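Local structure of monosaccharide-transporting ATPase (Actinobacillus succinogenes, 5DTE) at residues 32-37 with 89-94; 71-76 with 96-101; 116-121 with 131-136. The protein binds beta-D-allopyranose and probably acts as the periplasmic sugar-binding component of an ABC transporter. All coordinates share one frame; numbering follows the deposited sequence.

Contact 1. Residues 32-37 with 89-94; sequences LMKTLS and IVTPND. With ALL (beta-D-allopyranose), chain E.
L32 and V90 pair as parallel neighbours at the C-terminal ends of strands 28-33 and 87-90, in the six-stranded parallel sheet of one lobe of this periplasmic binding protein fold. The topology is Rossmann-like, and the loop after strand 28-33 brings K34 to the sugar. The backbone of L32 grips both sides of V90: its N donates to I89 O (2.8 Å) and its O accepts from T91 N (3.2 Å), in nearly straight bonds. L32 and V90 are apolar, as suits a buried place in the sheet: L32 CB lies 3.9 Å from V90 CG2 on the face where L32 also meets V77 and M80 of helix 70-82. M33 turns to the other face, where its flexible thioether chain fits against F41 of helix 39-54.

Past the L32-V90 pair, a threonine side chain takes over from the backbone. T91 OG1 sits between its own backbone N and carbonyl carbon (chi1 70°), where it accepts a bent bond from K34 N at 3.3 Å (145° at the hydrogen). This ties the backbone just after strand 28-33 to the T91 side chain. The K34 side chain crosses that of T91 at about a right angle. Its methylenes run beside residues 91-93, CB passing 3.5 Å from N93 OD1 and CD 3.6 Å from P92 O. A long, flexible lysine fits here, since its base packs against the loop while its extended chain carries the ammonium into the pocket, where D116 forms a long, weak ion pair with it. There K34 NZ donates a hydrogen bond to O1 of the allopyranose at 3.1 Å.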
loop_
_atom_site.group_PDB
_atom_site.type_symbol
_atom_site.label_atom_id
_atom_site.label_comp_id
_atom_site.label_asym_id
_atom_site.label_seq_id
_atom_site.Cartn_x
_atom_site.Cartn_y
_atom_site.Cartn_z
ATOM N N LEU A 32 -1.889 6.191 14.002
ATOM C CA LEU A 32 -1.293 7.395 13.438
ATOM C C LEU A 32 -0.971 7.203 11.974
ATOM O O LEU A 32 -0.099 6.417 11.612
ATOM C CB LEU A 32 -0.041 7.781 14.219
ATOM C CG LEU A 32 -0.378 8.098 15.676
ATOM C CD1 LEU A 32 0.870 8.409 16.465
ATOM C CD2 LEU A 32 -1.359 9.250 15.746
ATOM N N MET A 33 -1.679 7.935 11.126
ATOM C CA MET A 33 -1.696 7.624 9.704
ATOM C C MET A 33 -1.076 8.714 8.839
ATOM O O MET A 33 -1.207 9.898 9.123
ATOM C CB MET A 33 -3.137 7.343 9.271
ATOM C CG MET A 33 -3.751 6.207 10.050
ATOM S SD MET A 33 -5.472 5.915 9.699
ATOM C CE MET A 33 -5.364 5.301 8.028
ATOM N N LYS A 34 -0.402 8.297 7.774
ATOM C CA LYS A 34 0.286 9.232 6.898
ATOM C C LYS A 34 -0.693 10.039 6.046
ATOM O O LYS A 34 -0.375 11.149 5.599
ATOM C CB LYS A 34 1.295 8.485 6.014
ATOM C CG LYS A 34 0.746 7.417 5.094
ATOM C CD LYS A 34 1.871 6.494 4.616
ATOM C CE LYS A 34 1.541 5.848 3.274
ATOM N NZ LYS A 34 2.640 4.982 2.756
ATOM N N THR A 35 -1.892 9.498 5.846
ATOM C CA THR A 35 -2.925 10.206 5.097
ATOM C C THR A 35 -4.301 9.552 5.272
ATOM O O THR A 35 -4.414 8.431 5.756
ATOM C CB THR A 35 -2.577 10.282 3.575
ATOM O OG1 THR A 35 -3.434 11.226 2.920
ATOM C CG2 THR A 35 -2.695 8.909 2.902
ATOM N N LEU A 36 -5.338 10.287 4.892
ATOM C CA LEU A 36 -6.690 9.758 4.805
ATOM C C LEU A 36 -7.310 10.178 3.472
ATOM O O LEU A 36 -8.447 9.800 3.162
ATOM C CB LEU A 36 -7.554 10.252 5.963
ATOM C CG LEU A 36 -7.645 9.441 7.253
ATOM C CD1 LEU A 36 -8.640 10.116 8.174
ATOM C CD2 LEU A 36 -8.045 7.988 6.997
ATOM N N SER A 37 -6.550 10.971 2.707
ATOM C CA SER A 37 -6.928 11.418 1.363
ATOM C C SER A 37 -7.142 10.245 0.415
ATOM O O SER A 37 -7.968 10.321 -0.493
ATOM C CB SER A 37 -5.857 12.352 0.788
ATOM O OG SER A 37 -5.679 13.504 1.595
ATOM N N ILE A 89 -0.278 2.238 16.957
ATOM C CA ILE A 89 -0.171 1.661 15.632
ATOM C C ILE A 89 0.167 2.790 14.669
ATOM O O ILE A 89 -0.610 3.735 14.512
ATOM C CB ILE A 89 -1.475 0.979 15.204
ATOM C CG1 ILE A 89 -1.837 -0.113 16.207
ATOM C CG2 ILE A 89 -1.360 0.428 13.780
ATOM C CD1 ILE A 89 -3.286 -0.553 16.156
ATOM N N VAL A 90 1.325 2.708 14.030
ATOM C CA VAL A 90 1.723 3.750 13.106
ATOM C C VAL A 90 2.075 3.168 11.735
ATOM O O VAL A 90 2.647 2.076 11.626
ATOM C CB VAL A 90 2.911 4.579 13.667
ATOM C CG1 VAL A 90 4.213 3.798 13.604
ATOM C CG2 VAL A 90 3.050 5.863 12.907
ATOM N N THR A 91 1.673 3.907 10.699
ATOM C CA THR A 91 2.014 3.641 9.306
ATOM C C THR A 91 3.064 4.658 8.891
ATOM O O THR A 91 2.718 5.758 8.457
ATOM C CB THR A 91 0.807 3.778 8.394
ATOM O OG1 THR A 91 0.454 5.166 8.312
ATOM C CG2 THR A 91 -0.375 3.007 8.961
ATOM N N PRO A 92 4.351 4.306 9.052
ATOM C CA PRO A 92 5.475 5.224 8.854
ATOM C C PRO A 92 5.503 5.944 7.511
ATOM O O PRO A 92 4.734 5.642 6.610
ATOM C CB PRO A 92 6.688 4.308 8.997
ATOM C CG PRO A 92 6.244 3.324 9.981
ATOM C CD PRO A 92 4.810 3.030 9.621
ATOM N N ASN A 93 6.439 6.883 7.421
ATOM C CA ASN A 93 6.488 7.936 6.426
ATOM C C ASN A 93 7.874 7.968 5.828
ATOM O O ASN A 93 8.207 8.819 5.002
ATOM C CB ASN A 93 6.176 9.280 7.082
ATOM C CG ASN A 93 5.023 9.979 6.440
ATOM O OD1 ASN A 93 4.593 9.596 5.353
ATOM N ND2 ASN A 93 4.514 11.021 7.096
ATOM N N ASP A 94 8.681 7.021 6.276
ATOM C CA ASP A 94 10.105 7.041 6.041
ATOM C C ASP A 94 10.674 5.825 6.764
ATOM O O ASP A 94 10.401 5.627 7.945
ATOM C CB ASP A 94 10.700 8.349 6.563
ATOM C CG ASP A 94 12.089 8.594 6.065
ATOM O OD1 ASP A 94 12.300 9.677 5.478
ATOM O OD2 ASP A 94 12.966 7.725 6.276
HETATM C C1 ALL E . 1.064 2.406 0.282
HETATM C C2 ALL E . -0.094 1.501 0.657
HETATM C C3 ALL E . -1.267 1.686 -0.233
HETATM C C4 ALL E . -1.606 3.128 -0.446
HETATM C C5 ALL E . -0.373 3.827 -0.993
HETATM C C6 ALL E . -0.621 5.231 -1.440
HETATM O O1 ALL E . 2.043 2.392 1.247
HETATM O O2 ALL E . 0.358 0.136 0.526
HETATM O O3 ALL E . -0.959 1.104 -1.538
HETATM O O4 ALL E . -2.702 3.247 -1.366
HETATM O O5 ALL E . 0.626 3.817 0.068
HETATM O O6 ALL E . -0.809 6.053 -0.308
#

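Contact 2. Residues 71-76 with 96-101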
loop_
_atom_site.group_PDB
_atom_site.type_symbol
_atom_site.label_atom_id
_atom_site.label_comp_id
_atom_site.label_asym_id
_atom_site.label_seq_id
_atom_site.Cartn_x
_atom_site.Cartn_y
_atom_site.Cartn_z
ATOM N N GLU A 71 8.352 14.544 9.292
ATOM C CA GLU A 71 8.606 15.161 10.597
ATOM C C GLU A 71 7.362 15.240 11.437
ATOM O O GLU A 71 7.371 14.876 12.613
ATOM C CB GLU A 71 9.183 16.574 10.436
ATOM C CG GLU A 71 10.659 16.619 10.066
ATOM C CD GLU A 71 10.938 16.237 8.612
ATOM O OE1 GLU A 71 9.973 16.020 7.845
ATOM O OE2 GLU A 71 12.132 16.167 8.235
ATOM N N GLN A 72 6.296 15.731 10.818
ATOM C CA GLN A 72 5.021 15.940 11.494
ATOM C C GLN A 72 4.432 14.644 12.047
ATOM O O GLN A 72 3.796 14.648 13.106
ATOM C CB GLN A 72 4.033 16.592 10.532
ATOM C CG GLN A 72 2.610 16.640 11.031
ATOM C CD GLN A 72 1.686 17.162 9.973
ATOM O OE1 GLN A 72 0.462 17.158 10.135
ATOM N NE2 GLN A 72 2.268 17.612 8.860
ATOM N N LEU A 73 4.652 13.539 11.334
ATOM C CA LEU A 73 4.147 12.241 11.769
ATOM C C LEU A 73 4.894 11.728 12.995
ATOM O O LEU A 73 4.280 11.202 13.932
ATOM C CB LEU A 73 4.234 11.216 10.647
ATOM C CG LEU A 73 3.475 9.923 10.990
ATOM C CD1 LEU A 73 2.136 10.214 11.696
ATOM C CD2 LEU A 73 3.253 9.062 9.754
ATOM N N VAL A 74 6.217 11.863 12.969
ATOM C CA VAL A 74 7.049 11.607 14.131
ATOM C C VAL A 74 6.570 12.498 15.258
ATOM O O VAL A 74 6.458 12.074 16.400
ATOM C CB VAL A 74 8.527 11.904 13.863
ATOM C CG1 VAL A 74 9.340 11.669 15.123
ATOM C CG2 VAL A 74 9.051 11.078 12.695
ATOM N N GLY A 75 6.289 13.747 14.915
ATOM C CA GLY A 75 5.689 14.667 15.856
ATOM C C GLY A 75 4.544 13.987 16.565
ATOM O O GLY A 75 4.492 13.966 17.776
ATOM N N LEU A 76 3.657 13.380 15.790
ATOM C CA LEU A 76 2.471 12.716 16.318
ATOM C C LEU A 76 2.769 11.501 17.201
ATOM O O LEU A 76 2.102 11.293 18.223
ATOM C CB LEU A 76 1.571 12.288 15.161
ATOM C CG LEU A 76 1.074 13.441 14.308
ATOM C CD1 LEU A 76 0.280 12.898 13.130
ATOM C CD2 LEU A 76 0.253 14.397 15.164
ATOM N N ILE A 96 13.448 5.065 7.849
ATOM C CA ILE A 96 14.549 5.300 8.767
ATOM C C ILE A 96 14.250 6.369 9.814
ATOM O O ILE A 96 14.597 6.216 10.985
ATOM C CB ILE A 96 15.795 5.670 7.969
ATOM C CG1 ILE A 96 16.176 4.475 7.099
ATOM C CG2 ILE A 96 16.929 6.109 8.891
ATOM C CD1 ILE A 96 17.515 4.581 6.443
ATOM N N ALA A 97 13.573 7.432 9.392
ATOM C CA ALA A 97 13.267 8.571 10.258
ATOM C C ALA A 97 12.573 8.207 11.562
ATOM O O ALA A 97 12.775 8.873 12.573
ATOM C CB ALA A 97 12.425 9.561 9.506
ATOM N N PHE A 98 11.756 7.157 11.537
ATOM C CA PHE A 98 10.973 6.763 12.712
ATOM C C PHE A 98 11.688 5.852 13.710
ATOM O O PHE A 98 11.119 5.486 14.730
ATOM C CB PHE A 98 9.676 6.083 12.267
ATOM C CG PHE A 98 8.675 7.036 11.687
ATOM C CD1 PHE A 98 8.762 7.426 10.362
ATOM C CD2 PHE A 98 7.657 7.558 12.473
ATOM C CE1 PHE A 98 7.854 8.308 9.827
ATOM C CE2 PHE A 98 6.744 8.439 11.948
ATOM C CZ PHE A 98 6.840 8.815 10.617
ATOM N N ILE A 99 12.928 5.481 13.432
ATOM C CA ILE A 99 13.643 4.609 14.354
ATOM C C ILE A 99 13.894 5.246 15.739
ATOM O O ILE A 99 13.639 4.604 16.751
ATOM C CB ILE A 99 14.973 4.137 13.735
ATOM C CG1 ILE A 99 14.692 3.086 12.672
ATOM C CG2 ILE A 99 15.911 3.576 14.791
ATOM C CD1 ILE A 99 15.942 2.580 12.026
ATOM N N PRO A 100 14.378 6.505 15.800
ATOM C CA PRO A 100 14.562 7.055 17.148
ATOM C C PRO A 100 13.246 7.177 17.891
ATOM O O PRO A 100 13.224 7.093 19.120
ATOM C CB PRO A 100 15.165 8.433 16.890
ATOM C CG PRO A 100 15.787 8.320 15.551
ATOM C CD PRO A 100 14.867 7.440 14.772
ATOM N N ALA A 101 12.165 7.351 17.139
ATOM C CA ALA A 101 10.827 7.425 17.707
ATOM C C ALA A 101 10.415 6.105 18.347
ATOM O O ALA A 101 9.915 6.082 19.475
ATOM C CB ALA A 101 9.824 7.820 16.636
#
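Helices 70-82 and 99-105 lie side by side on one face of the parallel sheet, and V74 and L73 of the first meet F98 at the entrance to the second. The side chains that meet are all apolar, and the phenylalanine ring is their centre. F98 lies in the type I turn from I96 to I99, which is closed by I99 N donating to I96 O (3.1 Å) and leads straight into helix 99-105. The F98 side chain, with CG opposite the carbonyl carbon (chi1 -73°), reaches across to helix 70-82.

Two consecutive helix residues receive the ring in different ways. V74 puts CG2 over one face, 3.7 Å from the centroid of the F98 ring and only 17° off its normal, which makes a CH-pi contact; the valine and phenylalanine side chains run antiparallel to each other. L73 comes instead to the ring's edge, near its plane, with CB 3.5 Å from F98 CZ. CG and CD2 of L73 also reach that corner of the ring, and the leucine crosses the phenylalanine at about a right angle. A branched valine suits this spot because its second methyl is still available: A101, three residues after F98, presents just a methyl, whose CB V74 CG1 meets at 4.2 Å.

N93 and L119, from the loops at the strand ends, also touch F98, while D94 OD2 accepts from the backbone N of I96 and of A97 and so steadies the turn. Adjacent helices meshing through aliphatic and aromatic side chains over a shared sheet are typical of the three-layer alpha-beta-alpha sandwich of Rossmann-like lobes.

Contact 3. Residues 116-121 with 131-136. With ALL (beta-D-allopyranose), chain E.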
loop_
_atom_site.group_PDB
_atom_site.type_symbol
_atom_site.label_atom_id
_atom_site.label_comp_id
_atom_site.label_asym_id
_atom_site.label_seq_id
_atom_site.Cartn_x
_atom_site.Cartn_y
_atom_site.Cartn_z
ATOM N N ASP A 116 1.889 -1.169 7.576
ATOM C CA ASP A 116 2.003 -0.801 6.142
ATOM C C ASP A 116 3.420 -0.639 5.573
ATOM O O ASP A 116 3.892 -1.490 4.812
ATOM C CB ASP A 116 1.228 0.496 5.846
ATOM C CG ASP A 116 1.140 0.802 4.346
ATOM O OD1 ASP A 116 0.922 -0.140 3.545
ATOM O OD2 ASP A 116 1.293 1.986 3.966
ATOM N N VAL A 117 4.064 0.479 5.899
ATOM C CA VAL A 117 5.398 0.787 5.399
ATOM C C VAL A 117 6.446 0.252 6.375
ATOM O O VAL A 117 6.392 0.534 7.566
ATOM C CB VAL A 117 5.562 2.304 5.180
ATOM C CG1 VAL A 117 7.016 2.666 4.904
ATOM C CG2 VAL A 117 4.637 2.790 4.042
ATOM N N ARG A 118 7.382 -0.551 5.874
ATOM C CA ARG A 118 8.306 -1.261 6.757
ATOM C C ARG A 118 9.584 -0.478 7.006
ATOM O O ARG A 118 10.241 -0.012 6.052
ATOM C CB ARG A 118 8.648 -2.636 6.190
ATOM C CG ARG A 118 9.395 -3.537 7.169
ATOM C CD ARG A 118 9.653 -4.931 6.574
ATOM N NE ARG A 118 10.855 -5.559 7.124
ATOM C CZ ARG A 118 10.911 -6.168 8.306
ATOM N NH1 ARG A 118 12.053 -6.700 8.729
ATOM N NH2 ARG A 118 9.829 -6.241 9.072
ATOM N N LEU A 119 9.923 -0.340 8.294
ATOM C CA LEU A 119 11.157 0.327 8.725
ATOM C C LEU A 119 12.415 -0.412 8.214
ATOM O O LEU A 119 12.419 -1.635 8.074
ATOM C CB LEU A 119 11.210 0.449 10.258
ATOM C CG LEU A 119 10.142 1.185 11.087
ATOM C CD1 LEU A 119 10.575 1.270 12.544
ATOM C CD2 LEU A 119 9.821 2.567 10.562
ATOM N N ASP A 120 13.475 0.344 7.933
ATOM C CA ASP A 120 14.725 -0.229 7.434
ATOM C C ASP A 120 15.268 -1.271 8.407
ATOM O O ASP A 120 15.576 -0.944 9.551
ATOM C CB ASP A 120 15.765 0.872 7.213
ATOM C CG ASP A 120 16.699 0.569 6.061
ATOM O OD1 ASP A 120 16.204 0.399 4.925
ATOM O OD2 ASP A 120 17.926 0.500 6.290
ATOM N N ALA A 121 15.375 -2.520 7.960
ATOM C CA ALA A 121 15.820 -3.596 8.836
ATOM C C ALA A 121 17.268 -3.409 9.270
ATOM O O ALA A 121 17.575 -3.451 10.464
ATOM C CB ALA A 121 15.647 -4.930 8.160
ATOM N N PHE A 131 11.566 -4.224 16.623
ATOM C CA PHE A 131 10.288 -3.653 16.224
ATOM C C PHE A 131 9.439 -4.672 15.491
ATOM O O PHE A 131 9.953 -5.643 14.944
ATOM C CB PHE A 131 10.505 -2.426 15.351
ATOM C CG PHE A 131 10.865 -2.750 13.928
ATOM C CD1 PHE A 131 9.928 -2.618 12.912
ATOM C CD2 PHE A 131 12.135 -3.184 13.603
ATOM C CE1 PHE A 131 10.256 -2.916 11.589
ATOM C CE2 PHE A 131 12.466 -3.477 12.289
ATOM C CZ PHE A 131 11.523 -3.343 11.279
ATOM N N ASN A 132 8.132 -4.447 15.469
ATOM C CA ASN A 132 7.208 -5.441 14.941
ATOM C C ASN A 132 6.366 -4.879 13.803
ATOM O O ASN A 132 5.694 -3.867 13.985
ATOM C CB ASN A 132 6.313 -5.949 16.070
ATOM C CG ASN A 132 7.104 -6.368 17.301
ATOM O OD1 ASN A 132 7.559 -7.511 17.405
ATOM N ND2 ASN A 132 7.281 -5.436 18.239
ATOM N N TYR A 133 6.405 -5.527 12.635
ATOM C CA TYR A 133 5.678 -5.052 11.442
ATOM C C TYR A 133 4.449 -5.899 11.141
ATOM O O TYR A 133 4.376 -7.074 11.516
ATOM C CB TYR A 133 6.619 -5.024 10.221
ATOM C CG TYR A 133 6.011 -4.764 8.819
ATOM C CD1 TYR A 133 5.657 -3.477 8.398
ATOM C CD2 TYR A 133 5.867 -5.808 7.896
ATOM C CE1 TYR A 133 5.141 -3.249 7.113
ATOM C CE2 TYR A 133 5.358 -5.591 6.625
ATOM C CZ TYR A 133 4.995 -4.315 6.225
ATOM O OH TYR A 133 4.483 -4.130 4.935
ATOM N N VAL A 134 3.478 -5.273 10.481
ATOM C CA VAL A 134 2.325 -5.961 9.906
ATOM C C VAL A 134 2.023 -5.362 8.533
ATOM O O VAL A 134 1.796 -4.152 8.443
ATOM C CB VAL A 134 1.071 -5.835 10.796
ATOM C CG1 VAL A 134 -0.171 -6.373 10.067
ATOM C CG2 VAL A 134 1.278 -6.542 12.105
ATOM N N GLY A 135 2.027 -6.189 7.478
ATOM C CA GLY A 135 1.675 -5.715 6.140
ATOM C C GLY A 135 1.399 -6.772 5.087
ATOM O O GLY A 135 0.603 -7.687 5.301
ATOM N N VAL A 136 2.035 -6.603 3.931
ATOM C CA VAL A 136 2.084 -7.613 2.868
ATOM C C VAL A 136 3.459 -7.603 2.178
ATOM O O VAL A 136 4.233 -6.651 2.311
ATOM C CB VAL A 136 0.987 -7.422 1.767
ATOM C CG1 VAL A 136 -0.363 -7.906 2.253
ATOM C CG2 VAL A 136 0.921 -5.983 1.256
HETATM C C1 ALL E . 1.064 2.406 0.282
HETATM C C2 ALL E . -0.094 1.501 0.657
HETATM C C3 ALL E . -1.267 1.686 -0.233
HETATM C C4 ALL E . -1.606 3.128 -0.446
HETATM C C5 ALL E . -0.373 3.827 -0.993
HETATM C C6 ALL E . -0.621 5.231 -1.440
HETATM O O1 ALL E . 2.043 2.392 1.247
HETATM O O2 ALL E . 0.358 0.136 0.526
HETATM O O3 ALL E . -0.959 1.104 -1.538
HETATM O O4 ALL E . -2.702 3.247 -1.366
HETATM O O5 ALL E . 0.626 3.817 0.068
HETATM O O6 ALL E . -0.809 6.053 -0.308
#
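Y133 and R118 each turn CG directly opposite the backbone N (chi1 171° and -169°), and these torsions send the tyrosine ring across to the 116-121 loop and lay the arginine chain over it. R118 CB stands over one face of the Y133 ring, 3.9 Å from its centroid, in a CH-pi contact. The extended arginine chain continues across the ring until NH2 lies 3.6 Å from Y133 CB, at the edge of the guanidinium. F131 CZ lies over a face of that same guanidinium, the two planes being 34° apart. Arginine suits this partly exposed place because its methylenes pack on one aromatic residue while its flat end meets another. L119 adds CB to the F131 ring, 3.7 Å from CE1, in an off-centre CH-pi contact.

D116 leaves strand 112-115 at the C-terminal end of the parallel sheet, beside G135, where Rossmann-like binding proteins gather ligand-binding residues. The loop then runs back roughly antiparallel to strand 132-135, so that R118 and L119 return to Y133 and F131. D116 N donates to V134 O at 3.1 Å, while V134 also pairs with D114. The tyrosine hydroxyl holds the loop as well, Y133 OH donating to D116 O at 2.7 Å from above the carbonyl plane and not along a lone pair. The same oxygen accepts from N170 ND2, a pocket residue. Glycine suits position 135 because a CB there would collide with Y133 OH; its backbone N lies over the ring face opposite R118 CB. The CB of D116 points away from strand 132-135, and its carboxylate receives two sugar hydroxyls: allopyranose O1 donates to OD2 at 2.8 Å and O2 to OD1 at 3.1 Å.

In the fold
All three contacts belong to the lobe built on the six-stranded parallel sheet. The centres of contacts 1 and 2 are about 11 Å apart, those of 1 and 3 about 12 Å, and those of 2 and 3 about 14 Å. Along the chain the segments of contacts 1 and 2 alternate, because helix 70-82, strand 87-90 and helix 99-105 follow one another; contact 3 opens after both have closed. N93 packs on F98 and L73, joining 1 to 2, while L119 touches both P92 and F98. Contact 2 lies in the helical layer, the L73 side chain about 11 Å from the sugar, whereas K34 and D116 of contacts 1 and 3 both bind its O1.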